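Local coordinates for protein Hep_Hag family (Burkholderia pseudomallei, PDB 3S6L) that probably mediates bacterial attachment to host cells as the YadA-like head domain of the trimeric autotransporter adhesin BoaA, at residues V40-T52 and G55-L68; A112-I124 and N127-G139. All blocks are in the same frame, centred on the assembly; numbering follows the deposited sequence.

Interaction 1: V40-T52 and G55-L68. With ZN (zinc ion), chain Q.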
loop_
_atom_site.group_PDB
_atom_site.type_symbol
_atom_site.label_atom_id
_atom_site.label_comp_id
_atom_site.label_asym_id
_atom_site.label_seq_id
_atom_site.Cartn_x
_atom_site.Cartn_y
_atom_site.Cartn_z
ATOM N N VAL A 40 17.830 -4.073 -7.092
ATOM C CA VAL A 40 18.753 -3.965 -5.976
ATOM C C VAL A 40 18.563 -5.104 -4.984
ATOM O O VAL A 40 17.472 -5.297 -4.461
ATOM C CB VAL A 40 18.680 -2.545 -5.324
ATOM C CG1 VAL A 40 19.606 -2.458 -4.074
ATOM C CG2 VAL A 40 19.099 -1.484 -6.354
ATOM N N GLY A 41 19.637 -5.863 -4.761
ATOM C CA GLY A 41 19.606 -7.041 -3.912
ATOM C C GLY A 41 20.199 -8.306 -4.547
ATOM O O GLY A 41 20.336 -8.414 -5.774
ATOM N N GLY A 42 20.533 -9.270 -3.695
ATOM C CA GLY A 42 21.087 -10.556 -4.161
ATOM C C GLY A 42 20.123 -11.228 -5.119
ATOM O O GLY A 42 18.964 -11.493 -4.769
ATOM N N ALA A 43 20.602 -11.483 -6.334
ATOM C CA ALA A 43 19.779 -12.081 -7.375
ATOM C C ALA A 43 18.481 -11.299 -7.648
ATOM O O ALA A 43 17.549 -11.857 -8.223
ATOM C CB ALA A 43 19.482 -13.600 -7.062
ATOM N N ALA A 44 18.425 -10.009 -7.274
ATOM C CA ALA A 44 17.287 -9.173 -7.673
ATOM C C ALA A 44 17.198 -9.075 -9.192
ATOM O O ALA A 44 18.215 -8.925 -9.883
ATOM C CB ALA A 44 17.383 -7.784 -7.068
ATOM N N SER A 45 15.979 -9.098 -9.720
ATOM C CA SER A 45 15.828 -9.047 -11.161
ATOM C C SER A 45 14.751 -8.054 -11.636
ATOM O O SER A 45 13.637 -8.044 -11.149
ATOM C CB SER A 45 15.600 -10.470 -11.684
ATOM O OG SER A 45 15.274 -10.427 -13.044
ATOM N N ALA A 46 15.080 -7.197 -12.575
ATOM C CA ALA A 46 14.082 -6.320 -13.131
ATOM C C ALA A 46 14.132 -6.441 -14.669
ATOM O O ALA A 46 14.877 -5.720 -15.333
ATOM C CB ALA A 46 14.334 -4.872 -12.674
ATOM N N SER A 47 13.350 -7.368 -15.229
ATOM C CA SER A 47 13.432 -7.627 -16.667
ATOM C C SER A 47 12.345 -6.957 -17.510
ATOM O O SER A 47 12.497 -6.880 -18.725
ATOM C CB SER A 47 13.488 -9.141 -16.962
ATOM O OG SER A 47 12.243 -9.765 -16.688
ATOM N N GLY A 48 11.258 -6.485 -16.887
ATOM C CA GLY A 48 10.159 -5.840 -17.638
ATOM C C GLY A 48 10.587 -4.429 -18.021
ATOM O O GLY A 48 11.539 -3.909 -17.464
ATOM N N THR A 49 9.908 -3.777 -18.950
ATOM C CA THR A 49 10.273 -2.378 -19.211
ATOM C C THR A 49 9.867 -1.485 -18.013
ATOM O O THR A 49 8.819 -1.714 -17.426
ATOM C CB THR A 49 9.652 -1.863 -20.503
ATOM O OG1 THR A 49 8.217 -1.951 -20.404
ATOM C CG2 THR A 49 10.131 -2.703 -21.714
ATOM N N ASP A 50 10.702 -0.501 -17.645
ATOM C CA ASP A 50 10.379 0.470 -16.578
ATOM C C ASP A 50 10.122 -0.253 -15.241
ATOM O O ASP A 50 9.231 0.100 -14.472
ATOM C CB ASP A 50 9.176 1.362 -16.985
ATOM C CG ASP A 50 9.465 2.255 -18.235
ATOM O OD1 ASP A 50 10.622 2.310 -18.676
ATOM O OD2 ASP A 50 8.546 2.926 -18.786
ATOM N N ALA A 51 10.917 -1.275 -14.958
ATOM C CA ALA A 51 10.591 -2.181 -13.865
ATOM C C ALA A 51 11.511 -1.904 -12.690
ATOM O O ALA A 51 12.629 -1.442 -12.888
ATOM C CB ALA A 51 10.697 -3.642 -14.321
ATOM N N THR A 52 11.041 -2.183 -11.476
ATOM C CA THR A 52 11.800 -1.846 -10.266
ATOM C C THR A 52 11.699 -2.992 -9.275
ATOM O O THR A 52 10.602 -3.363 -8.868
ATOM C CB THR A 52 11.258 -0.563 -9.614
ATOM O OG1 THR A 52 11.308 0.529 -10.551
ATOM C CG2 THR A 52 12.044 -0.205 -8.352
ATOM N N GLY A 55 15.254 -6.080 -3.129
ATOM C CA GLY A 55 15.299 -7.198 -2.188
ATOM C C GLY A 55 15.885 -8.459 -2.793
ATOM O O GLY A 55 15.891 -8.613 -4.017
ATOM N N GLN A 56 16.382 -9.363 -1.950
ATOM C CA GLN A 56 17.011 -10.599 -2.455
ATOM C C GLN A 56 15.942 -11.466 -3.163
ATOM O O GLN A 56 14.815 -11.596 -2.703
ATOM C CB GLN A 56 17.717 -11.372 -1.317
ATOM C CG GLN A 56 18.692 -12.483 -1.758
ATOM C CD GLN A 56 18.002 -13.786 -2.154
ATOM O OE1 GLN A 56 16.923 -14.128 -1.652
ATOM N NE2 GLN A 56 18.625 -14.517 -3.070
ATOM N N ALA A 57 16.309 -12.044 -4.288
ATOM C CA ALA A 57 15.375 -12.785 -5.164
ATOM C C ALA A 57 14.095 -12.026 -5.599
ATOM O O ALA A 57 13.161 -12.648 -6.117
ATOM C CB ALA A 57 15.047 -14.218 -4.600
ATOM N N SER A 58 14.047 -10.704 -5.415
ATOM C CA SER A 58 12.889 -9.951 -5.895
ATOM C C SER A 58 12.831 -10.004 -7.425
ATOM O O SER A 58 13.872 -10.111 -8.125
ATOM C CB SER A 58 12.879 -8.500 -5.375
ATOM O OG SER A 58 14.012 -7.758 -5.775
ATOM N N ASN A 59 11.616 -9.935 -7.955
ATOM C CA ASN A 59 11.446 -10.185 -9.371
ATOM C C ASN A 59 10.355 -9.316 -9.986
ATOM O O ASN A 59 9.144 -9.558 -9.769
ATOM C CB ASN A 59 11.188 -11.682 -9.623
ATOM C CG ASN A 59 10.887 -12.001 -11.095
ATOM O OD1 ASN A 59 11.651 -11.680 -11.984
ATOM N ND2 ASN A 59 9.741 -12.643 -11.339
ATOM N N ALA A 60 10.795 -8.323 -10.765
ATOM C CA ALA A 60 9.882 -7.432 -11.438
ATOM C C ALA A 60 9.930 -7.684 -12.926
ATOM O O ALA A 60 10.601 -6.954 -13.658
ATOM C CB ALA A 60 10.215 -5.961 -11.104
ATOM N N SER A 61 9.189 -8.690 -13.383
ATOM C CA SER A 61 9.322 -9.127 -14.773
ATOM C C SER A 61 8.189 -8.586 -15.638
ATOM O O SER A 61 8.275 -8.612 -16.857
ATOM C CB SER A 61 9.396 -10.656 -14.870
ATOM O OG SER A 61 8.184 -11.192 -14.383
ATOM N N GLY A 62 7.128 -8.089 -15.019
ATOM C CA GLY A 62 6.123 -7.405 -15.809
ATOM C C GLY A 62 6.645 -6.079 -16.345
ATOM O O GLY A 62 7.552 -5.457 -15.768
ATOM N N ASN A 63 6.094 -5.646 -17.461
ATOM C CA ASN A 63 6.336 -4.297 -17.920
ATOM C C ASN A 63 5.657 -3.325 -16.911
ATOM O O ASN A 63 4.518 -3.587 -16.438
ATOM C CB ASN A 63 5.802 -4.134 -19.360
ATOM C CG ASN A 63 6.621 -4.946 -20.397
ATOM O OD1 ASN A 63 7.804 -5.294 -20.189
ATOM N ND2 ASN A 63 5.997 -5.219 -21.530
ATOM N N HIS A 64 6.355 -2.247 -16.560
ATOM C CA HIS A 64 5.863 -1.275 -15.552
ATOM C C HIS A 64 5.557 -1.939 -14.190
ATOM O O HIS A 64 4.630 -1.549 -13.495
ATOM C CB HIS A 64 4.664 -0.480 -16.117
ATOM C CG HIS A 64 4.948 0.095 -17.470
ATOM N ND1 HIS A 64 4.557 -0.523 -18.637
ATOM C CD2 HIS A 64 5.696 1.161 -17.843
ATOM C CE1 HIS A 64 5.000 0.171 -19.670
ATOM N NE2 HIS A 64 5.716 1.183 -19.216
ATOM N N SER A 65 6.338 -2.951 -13.834
ATOM C CA SER A 65 6.088 -3.679 -12.584
ATOM C C SER A 65 7.039 -3.232 -11.477
ATOM O O SER A 65 8.120 -2.695 -11.750
ATOM C CB SER A 65 6.172 -5.193 -12.786
ATOM O OG SER A 65 7.500 -5.553 -13.141
ATOM N N THR A 66 6.600 -3.416 -10.235
ATOM C CA THR A 66 7.366 -2.981 -9.094
ATOM C C THR A 66 7.325 -4.095 -8.034
ATOM O O THR A 66 6.263 -4.496 -7.569
ATOM C CB THR A 66 6.804 -1.629 -8.567
ATOM O OG1 THR A 66 6.835 -0.674 -9.631
ATOM C CG2 THR A 66 7.598 -1.105 -7.411
ATOM N N ALA A 67 8.474 -4.632 -7.685
ATOM C CA ALA A 67 8.491 -5.734 -6.714
ATOM C C ALA A 67 9.447 -5.400 -5.581
ATOM O O ALA A 67 10.640 -5.285 -5.793
ATOM C CB ALA A 67 8.871 -7.074 -7.412
ATOM N N LEU A 68 8.925 -5.196 -4.378
ATOM C CA LEU A 68 9.772 -4.656 -3.284
ATOM C C LEU A 68 9.583 -5.517 -2.060
ATOM O O LEU A 68 8.478 -5.602 -1.530
ATOM C CB LEU A 68 9.392 -3.209 -2.963
ATOM C CG LEU A 68 9.120 -2.255 -4.139
ATOM C CD1 LEU A 68 8.584 -0.906 -3.619
ATOM C CD2 LEU A 68 10.386 -2.044 -4.978
HETATM ZN ZN ZN Q . 6.883 2.617 -20.285
HETATM O O HOH W 1 10.136 -9.787 -18.543
HETATM O O HOH W 2 8.748 0.460 -11.699
HETATM O O HOH W 3 5.145 2.826 -21.921
HETATM O O HOH W 4 5.898 4.438 -19.269
#

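Interaction 2: A112-I124 and N127-G139. With ZN (zinc ion), chain R.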
loop_
_atom_site.group_PDB
_atom_site.type_symbol
_atom_site.label_atom_id
_atom_site.label_comp_id
_atom_site.label_asym_id
_atom_site.label_seq_id
_atom_site.Cartn_x
_atom_site.Cartn_y
_atom_site.Cartn_z
ATOM N N ALA A 112 -1.437 -8.552 5.059
ATOM C CA ALA A 112 -0.594 -9.751 5.082
ATOM C C ALA A 112 -1.435 -10.974 4.758
ATOM O O ALA A 112 -2.497 -11.158 5.350
ATOM C CB ALA A 112 0.066 -9.915 6.454
ATOM N N HIS A 113 -0.975 -11.797 3.823
ATOM C CA HIS A 113 -1.688 -13.040 3.459
ATOM C C HIS A 113 -3.121 -12.822 2.962
ATOM O O HIS A 113 -3.956 -13.742 3.036
ATOM C CB HIS A 113 -1.650 -14.079 4.607
ATOM C CG HIS A 113 -0.261 -14.423 5.051
ATOM N ND1 HIS A 113 0.551 -15.300 4.355
ATOM C CD2 HIS A 113 0.470 -13.983 6.101
ATOM C CE1 HIS A 113 1.719 -15.392 4.963
ATOM N NE2 HIS A 113 1.694 -14.607 6.028
ATOM N N SER A 114 -3.398 -11.636 2.431
ATOM C CA SER A 114 -4.668 -11.381 1.753
ATOM C C SER A 114 -4.529 -11.898 0.321
ATOM O O SER A 114 -3.424 -11.924 -0.215
ATOM C CB SER A 114 -4.991 -9.892 1.714
ATOM O OG SER A 114 -3.944 -9.188 1.023
ATOM N N THR A 115 -5.643 -12.296 -0.285
ATOM C CA THR A 115 -5.651 -12.866 -1.638
ATOM C C THR A 115 -6.802 -12.214 -2.423
ATOM O O THR A 115 -7.974 -12.347 -2.055
ATOM C CB THR A 115 -5.828 -14.438 -1.633
ATOM O OG1 THR A 115 -4.790 -15.058 -0.843
ATOM C CG2 THR A 115 -5.798 -15.037 -3.085
ATOM N N ALA A 116 -6.462 -11.461 -3.452
ATOM C CA ALA A 116 -7.468 -10.901 -4.351
ATOM C C ALA A 116 -7.369 -11.694 -5.633
ATOM O O ALA A 116 -6.513 -11.412 -6.497
ATOM C CB ALA A 116 -7.249 -9.427 -4.605
ATOM N N ALA A 117 -8.247 -12.693 -5.739
ATOM C CA ALA A 117 -8.108 -13.707 -6.758
ATOM C C ALA A 117 -8.978 -13.451 -7.985
ATOM O O ALA A 117 -8.581 -13.768 -9.092
ATOM C CB ALA A 117 -8.386 -15.110 -6.155
ATOM N N ALA A 118 -10.170 -12.895 -7.779
ATOM C CA ALA A 118 -11.153 -12.720 -8.856
ATOM C C ALA A 118 -10.819 -11.448 -9.644
ATOM O O ALA A 118 -10.226 -10.546 -9.073
ATOM C CB ALA A 118 -12.565 -12.651 -8.280
ATOM N N PRO A 119 -11.179 -11.375 -10.948
ATOM C CA PRO A 119 -10.914 -10.140 -11.722
ATOM C C PRO A 119 -11.608 -8.953 -11.088
ATOM O O PRO A 119 -12.741 -9.093 -10.630
ATOM C CB PRO A 119 -11.566 -10.418 -13.079
ATOM C CG PRO A 119 -12.521 -11.627 -12.818
ATOM C CD PRO A 119 -11.796 -12.426 -11.781
ATOM N N ASN A 120 -10.924 -7.808 -11.030
ATOM C CA ASN A 120 -11.534 -6.561 -10.605
ATOM C C ASN A 120 -11.997 -6.559 -9.141
ATOM O O ASN A 120 -12.913 -5.804 -8.760
ATOM C CB ASN A 120 -12.702 -6.188 -11.549
ATOM C CG ASN A 120 -12.945 -4.684 -11.615
ATOM O OD1 ASN A 120 -11.987 -3.879 -11.687
ATOM N ND2 ASN A 120 -14.231 -4.289 -11.593
ATOM N N SER A 121 -11.350 -7.398 -8.330
ATOM C CA SER A 121 -11.704 -7.528 -6.925
ATOM C C SER A 121 -10.668 -6.900 -6.045
ATOM O O SER A 121 -9.570 -6.575 -6.519
ATOM C CB SER A 121 -11.855 -8.983 -6.530
ATOM O OG SER A 121 -10.614 -9.659 -6.601
ATOM N N ALA A 122 -11.029 -6.719 -4.773
ATOM C CA ALA A 122 -10.104 -6.271 -3.760
ATOM C C ALA A 122 -10.266 -7.028 -2.458
ATOM O O ALA A 122 -11.385 -7.347 -2.034
ATOM C CB ALA A 122 -10.243 -4.737 -3.510
ATOM N N ALA A 123 -9.137 -7.277 -1.809
ATOM C CA ALA A 123 -9.123 -7.939 -0.513
ATOM C C ALA A 123 -8.473 -6.977 0.449
ATOM O O ALA A 123 -7.315 -6.577 0.224
ATOM C CB ALA A 123 -8.336 -9.245 -0.592
ATOM N N ILE A 124 -9.213 -6.591 1.492
ATOM C CA ILE A 124 -8.743 -5.625 2.501
ATOM C C ILE A 124 -8.623 -6.322 3.857
ATOM O O ILE A 124 -9.605 -6.872 4.378
ATOM C CB ILE A 124 -9.751 -4.449 2.670
ATOM C CG1 ILE A 124 -10.073 -3.755 1.348
ATOM C CG2 ILE A 124 -9.265 -3.429 3.660
ATOM C CD1 ILE A 124 -8.862 -3.261 0.611
ATOM N N ASN A 127 -5.299 -11.787 5.849
ATOM C CA ASN A 127 -5.997 -13.059 5.568
ATOM C C ASN A 127 -7.320 -12.912 4.801
ATOM O O ASN A 127 -8.045 -13.902 4.630
ATOM C CB ASN A 127 -6.246 -13.838 6.883
ATOM C CG ASN A 127 -4.955 -14.082 7.679
ATOM O OD1 ASN A 127 -4.808 -13.637 8.827
ATOM N ND2 ASN A 127 -4.014 -14.763 7.062
ATOM N N SER A 128 -7.658 -11.696 4.365
ATOM C CA SER A 128 -8.895 -11.498 3.596
ATOM C C SER A 128 -8.814 -12.169 2.225
ATOM O O SER A 128 -7.744 -12.182 1.588
ATOM C CB SER A 128 -9.220 -10.002 3.402
ATOM O OG SER A 128 -9.619 -9.424 4.625
ATOM N N VAL A 129 -9.947 -12.701 1.761
ATOM C CA VAL A 129 -9.998 -13.367 0.459
ATOM C C VAL A 129 -11.120 -12.751 -0.374
ATOM O O VAL A 129 -12.237 -12.537 0.134
ATOM C CB VAL A 129 -10.213 -14.872 0.611
ATOM C CG1 VAL A 129 -10.172 -15.590 -0.772
ATOM C CG2 VAL A 129 -9.180 -15.475 1.551
ATOM N N ALA A 130 -10.796 -12.421 -1.629
ATOM C CA ALA A 130 -11.768 -11.898 -2.576
ATOM C C ALA A 130 -11.865 -12.851 -3.749
ATOM O O ALA A 130 -10.963 -12.898 -4.597
ATOM C CB ALA A 130 -11.388 -10.472 -3.060
ATOM N N SER A 131 -12.950 -13.623 -3.797
ATOM C CA SER A 131 -13.050 -14.638 -4.818
ATOM C C SER A 131 -14.250 -14.421 -5.726
ATOM O O SER A 131 -14.550 -15.268 -6.573
ATOM C CB SER A 131 -13.074 -16.045 -4.183
ATOM O OG SER A 131 -14.160 -16.170 -3.268
ATOM N N ALA A 132 -14.914 -13.285 -5.556
ATOM C CA ALA A 132 -16.052 -12.911 -6.386
ATOM C C ALA A 132 -15.609 -11.726 -7.219
ATOM O O ALA A 132 -14.994 -10.814 -6.692
ATOM C CB ALA A 132 -17.305 -12.530 -5.505
ATOM N N PRO A 133 -15.889 -11.748 -8.527
ATOM C CA PRO A 133 -15.529 -10.626 -9.412
ATOM C C PRO A 133 -16.214 -9.324 -8.986
ATOM O O PRO A 133 -17.348 -9.371 -8.489
ATOM C CB PRO A 133 -16.064 -11.062 -10.775
ATOM C CG PRO A 133 -17.121 -12.148 -10.453
ATOM C CD PRO A 133 -16.604 -12.835 -9.229
ATOM N N ASN A 134 -15.541 -8.180 -9.197
ATOM C CA ASN A 134 -16.139 -6.847 -8.998
ATOM C C ASN A 134 -16.655 -6.664 -7.582
ATOM O O ASN A 134 -17.708 -6.108 -7.362
ATOM C CB ASN A 134 -17.284 -6.581 -9.989
ATOM C CG ASN A 134 -16.884 -6.860 -11.439
ATOM O OD1 ASN A 134 -15.916 -6.290 -11.952
ATOM N ND2 ASN A 134 -17.638 -7.753 -12.107
ATOM N N SER A 135 -15.900 -7.146 -6.625
ATOM C CA SER A 135 -16.305 -7.063 -5.252
ATOM C C SER A 135 -15.097 -6.699 -4.379
ATOM O O SER A 135 -13.932 -6.850 -4.786
ATOM C CB SER A 135 -16.885 -8.415 -4.834
ATOM O OG SER A 135 -15.828 -9.319 -4.613
ATOM N N VAL A 136 -15.377 -6.216 -3.179
ATOM C CA VAL A 136 -14.319 -5.853 -2.238
ATOM C C VAL A 136 -14.583 -6.630 -0.971
ATOM O O VAL A 136 -15.622 -6.427 -0.355
ATOM C CB VAL A 136 -14.327 -4.347 -1.941
ATOM C CG1 VAL A 136 -13.258 -4.003 -0.929
ATOM C CG2 VAL A 136 -14.123 -3.564 -3.215
ATOM N N SER A 137 -13.668 -7.526 -0.592
ATOM C CA SER A 137 -13.828 -8.332 0.603
ATOM C C SER A 137 -13.067 -7.807 1.823
ATOM O O SER A 137 -11.870 -7.454 1.732
ATOM C CB SER A 137 -13.386 -9.768 0.324
ATOM O OG SER A 137 -13.342 -10.503 1.547
ATOM N N PHE A 138 -13.732 -7.834 2.984
ATOM C CA PHE A 138 -13.092 -7.427 4.228
ATOM C C PHE A 138 -12.757 -8.613 5.142
ATOM O O PHE A 138 -12.524 -8.446 6.335
ATOM C CB PHE A 138 -13.947 -6.362 4.955
ATOM C CG PHE A 138 -14.143 -5.119 4.151
ATOM C CD1 PHE A 138 -13.206 -4.095 4.199
ATOM C CD2 PHE A 138 -15.247 -4.986 3.300
ATOM C CE1 PHE A 138 -13.383 -2.942 3.441
ATOM C CE2 PHE A 138 -15.424 -3.833 2.525
ATOM C CZ PHE A 138 -14.506 -2.816 2.603
ATOM N N GLY A 139 -12.710 -9.809 4.576
ATOM C CA GLY A 139 -12.425 -10.989 5.380
ATOM C C GLY A 139 -12.652 -12.240 4.565
ATOM O O GLY A 139 -12.176 -12.353 3.435
HETATM ZN ZN ZN R . 3.527 -14.530 7.009
#

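Interaction 1: V40-T52 and G55-L68
The oxygen of one water is gripped three ways where T52 and T66 lie in register as a parallel bridge pair: the T52 OG1 and T66 OG1 hydroxyls both donate to it, and it donates to the carbonyl D50 O. The first of these bonds, from T52 OG1 to the water, measures 2.8 Å. Both threonines place OG1 anti to the carbonyl carbon (chi1 -58° in T52), which turns the two hydroxyls the same way and lets a single water serve both coils. Between the strands of the same two residues, the parallel bridge is closed by A67 N donating to T52 O at 2.7 Å.

At the turn, N63 and T49 meet next. The N63 carboxamide supplies OD1 to the backbone T49 N at 2.9 Å, the donor tilted from the carbonyl plane, while T49 O accepts a hydrogen bond from H64 N in return. Beside this turn the G48 and G62 backbones are close, with the CA of G48 3.2 Å from G62 O.

Further along, A60 O receives weak bonds from the successive nitrogens of S47 and G48. Inside the roll, A51 CB packs against A60 CB at 4.0 Å.

D50 and H64 lie side by side on the surface and point the same way, their carboxylate and ring planes 74° apart. D50 OD2 binds the zinc ion at 2.3 Å and H64 NE2 binds it at 2.1 Å; two waters complete the ligands found. The other carboxylate oxygen of D50 has a weak hydrogen bond from N36.

One protein ligand comes from each coil, so the zinc ion ties the neighbouring turns together through their side chains as well as their backbones. It would also probably hold D50 in its ionised form and offset the charge of that carboxylate.

Interaction 2: A112-I124 and N127-G139
N120 and N134 make the one carboxamide-to-carboxamide bond of this contact: N120 ND2 donates to N134 OD1 at 2.6 Å, in the carbonyl plane and on a lone pair. The two amide planes are turned 73° apart, yet OD1 stays near the plane of the N120 amide. A second side-chain bond runs from S128 OG to I124 O, also 2.6 Å, but it approaches from above the carbonyl plane. S128 OG additionally receives a hydrogen bond from R145.

Backbone bonds form two parallel ladders. In the first, A130 N donates to T115 O at 2.9 Å, and A130 O accepts from both A117 N and A118 N. In the second, S137 N reaches A122 O at 2.7 Å, while I124 N meets S137 O almost head-on.

Apolar contacts join the two coils. A123 CB lies 4.1 Å from A130 CB, across the inside of the roll from one sheet to the other. With CG1 anti to the carbonyl carbon (chi1 -54°), I124 sets that branch against V136 CG1 at 3.9 Å, and its CB rests beside F138 CD1.

At the far turn, H113 NE2 binds a zinc ion at 2.1 Å, with Q98 supplying a further ligand. Bridges T115 to V129 and A122 to V136 share a 14-residue step, the coil repeat of the left-handed parallel beta-roll of YadA-like heads.

Overall arrangement
Interaction 1 closes before interaction 2 opens along the chain. Their centres lie 24 Å apart, on opposite sides of the chain's centre, and their nearest atoms are about 12 Å apart, so they do not touch. Strands 66-68 and 122-124 belong to the same long sheet, with strands 80-82, 94-96 and 108-110 between them. Each contact contributes to a zinc site: D50 and H64 in interaction 1, which sit ahead of strands of this sheet, and H113 alone in interaction 2, which follows strand 108-110. L68 and I124 both pack on their counterparts in the third subunit, consistent with a continuous roll whose sheet faces the trimer axis.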